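Local coordinates for HmuY protein (Prevotella intermedia, PDB 6R2H) that probably binds heme as a hemophore-like protein of the HmuY family, which would help the bacterium acquire heme, and is captured here without it, at residues A166-K171 with V183-K188; I19-E24 with W69-H74. All blocks are in the same frame, centred on the assembly; numbering follows the deposited sequence.

Contact 1: A166-K171 with V183-K188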
loop_
_atom_site.group_PDB
_atom_site.type_symbol
_atom_site.label_atom_id
_atom_site.label_comp_id
_atom_site.label_asym_id
_atom_site.label_seq_id
_atom_site.Cartn_x
_atom_site.Cartn_y
_atom_site.Cartn_z
ATOM N N ALA A 166 7.833 -7.731 10.987
ATOM C CA ALA A 166 7.533 -8.687 9.932
ATOM C C ALA A 166 8.572 -8.656 8.812
ATOM O O ALA A 166 9.226 -7.643 8.565
ATOM C CB ALA A 166 6.146 -8.433 9.398
ATOM N N LEU A 167 8.683 -9.790 8.120
ATOM C CA LEU A 167 9.522 -9.920 6.941
ATOM C C LEU A 167 8.636 -10.406 5.798
ATOM O O LEU A 167 8.041 -11.484 5.883
ATOM C CB LEU A 167 10.626 -10.938 7.245
ATOM C CG LEU A 167 11.582 -10.601 8.393
ATOM C CD1 LEU A 167 12.327 -11.857 8.810
ATOM C CD2 LEU A 167 12.568 -9.515 7.978
ATOM N N ILE A 168 8.542 -9.600 4.735
ATOM C CA ILE A 168 7.521 -9.776 3.712
ATOM C C ILE A 168 8.203 -9.899 2.350
ATOM O O ILE A 168 9.056 -9.081 2.006
ATOM C CB ILE A 168 6.513 -8.594 3.736
ATOM C CG1 ILE A 168 5.870 -8.393 5.112
ATOM C CG2 ILE A 168 5.470 -8.684 2.627
ATOM C CD1 ILE A 168 5.260 -7.023 5.301
ATOM N N LYS A 169 7.792 -10.896 1.560
ATOM C CA LYS A 169 8.226 -10.993 0.177
ATOM C C LYS A 169 6.988 -11.049 -0.714
ATOM O O LYS A 169 6.157 -11.939 -0.553
ATOM C CB LYS A 169 9.132 -12.217 0.010
ATOM C CG LYS A 169 9.527 -12.584 -1.416
ATOM C CD LYS A 169 10.299 -13.882 -1.465
ATOM C CE LYS A 169 10.684 -14.306 -2.867
ATOM N NZ LYS A 169 11.566 -13.292 -3.487
ATOM N N PHE A 170 6.878 -10.087 -1.641
ATOM C CA PHE A 170 5.721 -9.957 -2.515
ATOM C C PHE A 170 5.780 -10.980 -3.647
ATOM O O PHE A 170 6.848 -11.277 -4.174
ATOM C CB PHE A 170 5.568 -8.503 -2.967
ATOM C CG PHE A 170 5.162 -7.583 -1.845
ATOM C CD1 PHE A 170 3.820 -7.378 -1.539
ATOM C CD2 PHE A 170 6.121 -6.954 -1.056
ATOM C CE1 PHE A 170 3.443 -6.544 -0.494
ATOM C CE2 PHE A 170 5.749 -6.122 -0.003
ATOM C CZ PHE A 170 4.408 -5.925 0.278
ATOM N N LYS A 171 4.613 -11.521 -4.006
ATOM C CA LYS A 171 4.491 -12.507 -5.074
ATOM C C LYS A 171 3.857 -11.906 -6.335
ATOM O O LYS A 171 4.468 -11.974 -7.388
ATOM C CB LYS A 171 3.748 -13.768 -4.614
ATOM C CG LYS A 171 4.257 -14.437 -3.341
ATOM C CD LYS A 171 5.414 -15.411 -3.547
ATOM C CE LYS A 171 6.770 -14.736 -3.659
ATOM N NZ LYS A 171 7.728 -15.488 -4.511
ATOM N N VAL A 183 -2.976 -8.135 -4.584
ATOM C CA VAL A 183 -1.842 -8.068 -3.680
ATOM C C VAL A 183 -1.668 -9.479 -3.127
ATOM O O VAL A 183 -2.618 -10.049 -2.586
ATOM C CB VAL A 183 -2.061 -7.031 -2.555
ATOM C CG1 VAL A 183 -1.095 -7.201 -1.384
ATOM C CG2 VAL A 183 -2.074 -5.583 -3.042
ATOM N N SER A 184 -0.466 -10.039 -3.309
ATOM C CA SER A 184 -0.117 -11.374 -2.848
ATOM C C SER A 184 1.305 -11.357 -2.289
ATOM O O SER A 184 2.184 -10.782 -2.923
ATOM C CB SER A 184 -0.214 -12.329 -3.983
ATOM O OG SER A 184 -0.139 -13.656 -3.511
ATOM N N PHE A 185 1.528 -11.953 -1.105
ATOM C CA PHE A 185 2.867 -12.047 -0.537
ATOM C C PHE A 185 2.974 -13.190 0.467
ATOM O O PHE A 185 1.971 -13.689 0.970
ATOM C CB PHE A 185 3.282 -10.745 0.156
ATOM C CG PHE A 185 2.331 -10.226 1.209
ATOM C CD1 PHE A 185 2.424 -10.655 2.531
ATOM C CD2 PHE A 185 1.356 -9.292 0.884
ATOM C CE1 PHE A 185 1.568 -10.167 3.510
ATOM C CE2 PHE A 185 0.499 -8.805 1.860
ATOM C CZ PHE A 185 0.610 -9.238 3.171
ATOM N N ASP A 186 4.217 -13.585 0.749
ATOM C CA ASP A 186 4.536 -14.469 1.859
ATOM C C ASP A 186 5.237 -13.644 2.923
ATOM O O ASP A 186 5.853 -12.625 2.597
ATOM C CB ASP A 186 5.462 -15.610 1.437
ATOM C CG ASP A 186 4.898 -16.453 0.310
ATOM O OD1 ASP A 186 3.671 -16.671 0.300
ATOM O OD2 ASP A 186 5.686 -16.863 -0.560
ATOM N N TYR A 187 5.140 -14.100 4.179
ATOM C CA TYR A 187 5.671 -13.310 5.274
ATOM C C TYR A 187 5.912 -14.136 6.535
ATOM O O TYR A 187 5.304 -15.179 6.747
ATOM C CB TYR A 187 4.710 -12.178 5.623
ATOM C CG TYR A 187 3.378 -12.584 6.204
ATOM C CD1 TYR A 187 2.343 -12.987 5.376
ATOM C CD2 TYR A 187 3.129 -12.505 7.571
ATOM C CE1 TYR A 187 1.102 -13.315 5.890
ATOM C CE2 TYR A 187 1.891 -12.832 8.102
ATOM C CZ TYR A 187 0.873 -13.239 7.254
ATOM O OH TYR A 187 -0.359 -13.573 7.745
ATOM N N LYS A 188 6.791 -13.609 7.382
ATOM C CA LYS A 188 6.986 -14.152 8.706
ATOM C C LYS A 188 6.624 -13.044 9.678
ATOM O O LYS A 188 7.038 -11.903 9.493
ATOM C CB LYS A 188 8.443 -14.573 8.915
ATOM C CG LYS A 188 8.941 -15.701 8.020
ATOM C CD LYS A 188 10.354 -16.142 8.384
ATOM C CE LYS A 188 10.925 -17.180 7.443
ATOM N NZ LYS A 188 12.342 -17.478 7.748
#
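Leu167 and Lys188 exchange two backbone hydrogen bonds, with Leu167 N 3.0 Å from Lys188 O and Lys188 N 2.9 Å from Leu167 O. They are the first of five that tie strand 166-171 to strand 183-188, the two arms of an antiparallel beta hairpin. Lys169 and Asp186 form the next hydrogen-bonded pair, and the bond from Lys169 N to Asp186 O is nearly straight. The series ends with Lys171 N giving its proton to Ser184 O over 2.8 Å.

On the face that carries Lys169 and Asp186, the aliphatic part of Lys171 folds back across the strand. Bends at chi2 and chi3 bring its CD within 3.3 Å of Asp186 OD2, while NZ stays 4.7 Å from that oxygen, too far for a salt bridge, though the opposite charges probably still attract. Lys169 leads away from the hairpin, and its ammonium group is held by the carbonyls of Gly153 and Thr91.

Ile168, Phe170, Phe185 and Tyr187 occupy the other face. Phe185 has CG set between its backbone N and carbonyl carbon (chi1 54°), and its ring lies between two residues of the facing strand, with Ile168 CG2 3.6 Å from Phe185 CD1 and Phe170 CE1 3.7 Å from Phe185 CD2. The two phenylalanine side chains point the same way, but their rings meet obliquely, planes at 63°. Farther along, Ile168 CG1 rests on Tyr187 CB.

Within the large antiparallel sheet, strand 155-160 pairs with the outer edge of 166-171 and strand 6-11 with that of 183-188. Phe156 and Trp139 meet the Phe170 ring, Phe8 meets Phe185, and strand 71-74 of the smaller sheet packs against Ile168 and Phe185.

Contact 2: I19-E24 with W69-H74. With GOL (glycerol), chain C.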
loop_
_atom_site.group_PDB
_atom_site.type_symbol
_atom_site.label_atom_id
_atom_site.label_comp_id
_atom_site.label_asym_id
_atom_site.label_seq_id
_atom_site.Cartn_x
_atom_site.Cartn_y
_atom_site.Cartn_z
ATOM N N ILE A 19 -7.464 -2.151 1.469
ATOM C CA ILE A 19 -7.516 -3.325 2.325
ATOM C C ILE A 19 -6.586 -3.097 3.518
ATOM O O ILE A 19 -5.526 -2.494 3.373
ATOM C CB ILE A 19 -7.183 -4.613 1.553
ATOM C CG1 ILE A 19 -5.737 -4.642 1.046
ATOM C CG2 ILE A 19 -8.184 -4.849 0.434
ATOM C CD1 ILE A 19 -5.287 -5.995 0.548
ATOM N N TYR A 20 -7.006 -3.577 4.693
ATOM C CA TYR A 20 -6.260 -3.445 5.935
ATOM C C TYR A 20 -5.922 -4.841 6.453
ATOM O O TYR A 20 -6.826 -5.632 6.726
ATOM C CB TYR A 20 -7.061 -2.635 6.960
ATOM C CG TYR A 20 -7.278 -1.189 6.587
ATOM C CD1 TYR A 20 -8.351 -0.813 5.789
ATOM C CD2 TYR A 20 -6.417 -0.192 7.027
ATOM C CE1 TYR A 20 -8.561 0.514 5.442
ATOM C CE2 TYR A 20 -6.616 1.142 6.694
ATOM C CZ TYR A 20 -7.694 1.496 5.896
ATOM O OH TYR A 20 -7.907 2.798 5.545
ATOM N N ILE A 21 -4.618 -5.136 6.580
ATOM C CA ILE A 21 -4.200 -6.491 6.916
ATOM C C ILE A 21 -3.643 -6.560 8.331
ATOM O O ILE A 21 -2.718 -5.834 8.670
ATOM C CB ILE A 21 -3.197 -7.044 5.896
ATOM C CG1 ILE A 21 -3.753 -6.887 4.480
ATOM C CG2 ILE A 21 -2.862 -8.495 6.222
ATOM C CD1 ILE A 21 -2.737 -7.014 3.384
ATOM N N ASP A 22 -4.216 -7.463 9.129
ATOM C CA ASP A 22 -3.655 -7.846 10.414
ATOM C C ASP A 22 -2.662 -8.976 10.172
ATOM O O ASP A 22 -3.061 -10.095 9.861
ATOM C CB ASP A 22 -4.748 -8.316 11.375
ATOM C CG ASP A 22 -4.230 -8.709 12.743
ATOM O OD1 ASP A 22 -3.000 -8.850 12.905
ATOM O OD2 ASP A 22 -5.074 -8.831 13.656
ATOM N N LEU A 23 -1.367 -8.690 10.321
ATOM C CA LEU A 23 -0.362 -9.660 9.907
ATOM C C LEU A 23 -0.353 -10.855 10.861
ATOM O O LEU A 23 -0.049 -11.973 10.451
ATOM C CB LEU A 23 1.006 -8.983 9.779
ATOM C CG LEU A 23 1.224 -8.206 8.472
ATOM C CD1 LEU A 23 2.588 -7.553 8.448
ATOM C CD2 LEU A 23 1.041 -9.075 7.224
ATOM N N GLU A 24 -0.741 -10.604 12.120
ATOM C CA GLU A 24 -0.730 -11.613 13.168
ATOM C C GLU A 24 -1.748 -12.715 12.865
ATOM O O GLU A 24 -1.445 -13.886 13.033
ATOM C CB GLU A 24 -0.968 -10.948 14.526
ATOM C CG GLU A 24 -0.782 -11.872 15.716
ATOM C CD GLU A 24 -0.931 -11.161 17.054
ATOM O OE1 GLU A 24 -1.575 -10.086 17.088
ATOM O OE2 GLU A 24 -0.394 -11.669 18.058
ATOM N N TRP A 69 -4.901 -3.747 12.414
ATOM C CA TRP A 69 -4.205 -3.860 11.146
ATOM C C TRP A 69 -2.762 -3.413 11.329
ATOM O O TRP A 69 -2.467 -2.653 12.241
ATOM C CB TRP A 69 -4.926 -3.059 10.043
ATOM C CG TRP A 69 -4.925 -1.572 10.260
ATOM C CD1 TRP A 69 -5.735 -0.849 11.093
ATOM C CD2 TRP A 69 -4.049 -0.613 9.636
ATOM N NE1 TRP A 69 -5.436 0.486 11.022
ATOM C CE2 TRP A 69 -4.406 0.661 10.134
ATOM C CE3 TRP A 69 -3.008 -0.705 8.703
ATOM C CZ2 TRP A 69 -3.750 1.825 9.728
ATOM C CZ3 TRP A 69 -2.369 0.447 8.293
ATOM C CH2 TRP A 69 -2.733 1.696 8.806
ATOM N N ASP A 70 -1.886 -3.871 10.422
ATOM C CA ASP A 70 -0.466 -3.564 10.459
ATOM C C ASP A 70 -0.070 -2.794 9.203
ATOM O O ASP A 70 0.627 -1.780 9.302
ATOM C CB ASP A 70 0.350 -4.842 10.648
ATOM C CG ASP A 70 -0.014 -5.553 11.931
ATOM O OD1 ASP A 70 0.112 -4.909 12.998
ATOM O OD2 ASP A 70 -0.460 -6.731 11.840
ATOM N N ILE A 71 -0.508 -3.311 8.040
ATOM C CA ILE A 71 -0.235 -2.701 6.746
ATOM C C ILE A 71 -1.529 -2.649 5.933
ATOM O O ILE A 71 -2.467 -3.416 6.182
ATOM C CB ILE A 71 0.900 -3.410 5.972
ATOM C CG1 ILE A 71 0.518 -4.832 5.547
ATOM C CG2 ILE A 71 2.195 -3.367 6.754
ATOM C CD1 ILE A 71 1.551 -5.564 4.712
ATOM N N ALA A 72 -1.538 -1.749 4.938
ATOM C CA ALA A 72 -2.719 -1.476 4.136
ATOM C C ALA A 72 -2.314 -1.160 2.700
ATOM O O ALA A 72 -1.235 -0.620 2.456
ATOM C CB ALA A 72 -3.544 -0.375 4.767
ATOM N N PHE A 73 -3.205 -1.513 1.767
ATOM C CA PHE A 73 -2.967 -1.341 0.346
ATOM C C PHE A 73 -4.154 -0.649 -0.314
ATOM O O PHE A 73 -5.310 -0.944 -0.016
ATOM C CB PHE A 73 -2.610 -2.670 -0.328
ATOM C CG PHE A 73 -1.315 -3.272 0.159
ATOM C CD1 PHE A 73 -0.107 -2.907 -0.420
ATOM C CD2 PHE A 73 -1.299 -4.176 1.215
ATOM C CE1 PHE A 73 1.092 -3.454 0.024
ATOM C CE2 PHE A 73 -0.101 -4.724 1.656
ATOM C CZ PHE A 73 1.092 -4.352 1.071
ATOM N N HIS A 74 -3.815 0.303 -1.187
ATOM C CA HIS A 74 -4.735 0.968 -2.093
ATOM C C HIS A 74 -4.156 0.871 -3.503
ATOM O O HIS A 74 -3.207 1.582 -3.832
ATOM C CB HIS A 74 -4.938 2.438 -1.670
ATOM C CG HIS A 74 -5.520 3.287 -2.755
ATOM N ND1 HIS A 74 -4.742 4.060 -3.599
ATOM C CD2 HIS A 74 -6.798 3.484 -3.147
ATOM C CE1 HIS A 74 -5.518 4.704 -4.452
ATOM N NE2 HIS A 74 -6.782 4.369 -4.194
HETATM C C1 GOL C . -0.589 -6.225 15.753
HETATM O O1 GOL C . 0.593 -6.661 15.084
HETATM C C2 GOL C . -1.823 -6.969 15.280
HETATM O O2 GOL C . -2.502 -6.252 14.245
HETATM C C3 GOL C . -2.778 -7.332 16.400
HETATM O O3 GOL C . -3.174 -6.198 17.169
#
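Ile19 and Phe73 exchange two backbone hydrogen bonds in an antiparallel pairing that ends in a classic beta bulge, where Asp70 and Ile71 both face Ile21. At the bulge Ile21 O accepts from Asp70 N at 2.8 Å and, weakly, from Ile71 N at 3.4 Å, while Ile21 N gives a nearly straight bond to Ile71 O. These are the two central strands of the four-stranded sheet.

Trp69 CG sits between its backbone N and carbonyl carbon (chi1 66°), which lays the indole alongside Tyr20 in an edge-to-face (T-shaped) pair, planes at 77°. Tyr20 CD2 sits over the middle of the indole face, 3.5 Å from Trp69 CD2, and also touches the methyl of Ala72. On the other face of the sheet, Ile19, Ile21, Ile71 and Phe73 pack together: Ile21 CD1 meets the edge of the Phe73 ring 3.9 Å from Phe73 CD2, and Ile19 CG1 lies against Phe73 CB. Ile19 and Ile21 also pack on Phe8 of strand 6-11.

Beyond the bulge, Asp70 reaches across to the loop after Ile21; its OD2 accepts Leu23 N through the anti lone pair, at 2.6 Å, and Asp22 OD1 accepts Glu24 N in an Asx turn. The two carboxylates come close without bonding each other. A glycerol, probably from the crystallisation liquor, lies beside them, its O1 donating to Asp70 OD1 across 2.8 Å.

Overall arrangement
Contact 2 closes along the chain before contact 1 opens, and their centres lie about 12 Å apart. Contact 1 belongs to the nine-stranded antiparallel sheet and contact 2 to the four-stranded one, so the places where they touch join the two sheets in the protein interior. Phe170 CE1 packs 3.6 Å from Phe73 CZ, and Leu23 reaches both Ala166 and Phe185 with its methyl groups. A probable hydrogen bond from Tyr187 OH to Leu23 O adds a polar tie. Together, 166-171, 183-188, 19-24 and 69-74 form part of the mostly buried beta framework of this HmuY-family protein, in which the two sheets are joined face to face.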